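Local coordinates for protein antistasin (Haementeria officinalis, PDB 1SKZ) that inhibits blood coagulation factor Xa as a highly disulfide-bonded, secreted serine protease inhibitor of the leech that also binds heparin, at residues 75-78 with 79-83. Sequence-based numbering, arbitrary orientation.
Sequences RLTN and KCDCK
Thr77 and Asp81 meet through a short hydrogen bond, 2.6 Å from Thr77 OG1 to Asp81 OD2, with the hydroxyl as donor. The hydroxyl comes to the anti side of the carboxylate oxygen and lies 29° out of the carboxylate plane. The same OG1 accepts a second bond from the backbone, which makes an ST turn: Lys79 N lies 3.2 Å away, with an N-H...O angle of 148°. One hydroxyl thus joins an amide two residues on to a carboxylate four residues on. The chi1 of 65° that sets OG1 between the backbone N and the carbonyl carbon of Thr77 turns it into the bend, where both partners can be met. A valine here would probably leave the amide of Lys79 and the carboxylate of Asp81 without this shared mate and set the Asp81 side chain freer to turn.

Van der Waals contacts are few and run mainly from carbon to oxygen. Thr77 CG2 sits 3.6 Å from Asp81 OD2, and Lys79 CG passes 3.5 Å from Thr77 O before the extended lysine chain leads away. Asn78, with positive phi at the bend, turns away from 79-83 at its CB, and its ND2 bonds to Lys59 O.

Beyond the bend, Cys80 centres an inverse gamma turn, with a weak 2.8 Å bond from Asp81 N back to Lys79 O across it, and is disulfide-bonded to Cys67. Asp81 and Cys82 then form a classic beta bulge opposite Met72. The arrangement is an ST turn with an added hydroxyl-carboxylate bond, in the loop that joins antiparallel strands 71-72 and 82-83 as a beta hairpin of this disulfide-rich inhibitor.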
# COMPACT_ATOMS: atom_id res chain seq x y z
N ARG A 75 9.96 -2.91 -13.72
CA ARG A 75 9.07 -4.01 -13.40
C ARG A 75 7.92 -3.54 -12.52
O ARG A 75 6.97 -4.30 -12.30
CB ARG A 75 9.81 -5.13 -12.67
CG ARG A 75 10.74 -6.03 -13.53
CD ARG A 75 11.86 -6.59 -12.64
NE ARG A 75 13.08 -6.99 -13.36
CZ ARG A 75 13.94 -6.16 -13.96
NH1 ARG A 75 13.75 -4.83 -13.95
NH2 ARG A 75 14.96 -6.67 -14.64
N LEU A 76 8.08 -2.39 -11.86
CA LEU A 76 7.00 -1.83 -11.09
C LEU A 76 5.92 -1.24 -11.99
O LEU A 76 4.72 -1.42 -11.76
CB LEU A 76 7.53 -0.75 -10.13
CG LEU A 76 6.51 -0.29 -9.06
CD1 LEU A 76 6.09 -1.46 -8.17
CD2 LEU A 76 7.15 0.84 -8.21
N THR A 77 6.34 -0.46 -12.98
CA THR A 77 5.39 0.30 -13.79
C THR A 77 5.17 -0.29 -15.20
O THR A 77 4.36 0.24 -15.95
CB THR A 77 5.84 1.75 -13.96
OG1 THR A 77 7.07 1.77 -14.71
CG2 THR A 77 6.06 2.44 -12.58
N ASN A 78 6.06 -1.19 -15.61
CA ASN A 78 6.15 -1.68 -17.00
C ASN A 78 6.25 -0.54 -18.01
O ASN A 78 5.76 -0.65 -19.15
CB ASN A 78 4.96 -2.58 -17.35
CG ASN A 78 5.16 -4.01 -16.90
OD1 ASN A 78 6.25 -4.40 -16.50
ND2 ASN A 78 4.11 -4.79 -16.95
N LYS A 79 6.90 0.54 -17.62
CA LYS A 79 7.23 1.63 -18.54
C LYS A 79 8.74 1.80 -18.50
O LYS A 79 9.39 1.25 -17.61
CB LYS A 79 6.55 2.95 -18.13
CG LYS A 79 5.06 2.87 -18.17
CD LYS A 79 4.42 4.18 -17.73
CE LYS A 79 2.98 4.26 -18.28
NZ LYS A 79 2.18 5.43 -17.74
N CYS A 80 9.27 2.55 -19.45
CA CYS A 80 10.70 2.67 -19.62
C CYS A 80 11.23 3.75 -18.71
O CYS A 80 11.78 4.75 -19.15
CB CYS A 80 11.03 2.96 -21.11
SG CYS A 80 10.62 1.56 -22.22
N ASP A 81 11.09 3.51 -17.41
CA ASP A 81 11.29 4.54 -16.39
C ASP A 81 12.72 4.61 -15.85
O ASP A 81 13.11 5.62 -15.27
CB ASP A 81 10.31 4.32 -15.23
CG ASP A 81 8.90 4.84 -15.53
OD1 ASP A 81 8.74 5.83 -16.28
OD2 ASP A 81 7.93 4.24 -15.03
N CYS A 82 13.45 3.50 -15.92
CA CYS A 82 14.75 3.40 -15.26
C CYS A 82 15.93 3.66 -16.17
O CYS A 82 15.95 3.23 -17.32
CB CYS A 82 14.92 2.03 -14.61
SG CYS A 82 13.54 1.53 -13.54
N LYS A 83 16.89 4.42 -15.66
CA LYS A 83 18.19 4.53 -16.30
C LYS A 83 18.81 3.13 -16.35
O LYS A 83 18.92 2.47 -15.30
CB LYS A 83 19.09 5.42 -15.47
CG LYS A 83 18.90 6.89 -15.68
CD LYS A 83 20.18 7.59 -15.26
CE LYS A 83 19.91 8.97 -14.75
NZ LYS A 83 19.72 9.82 -15.92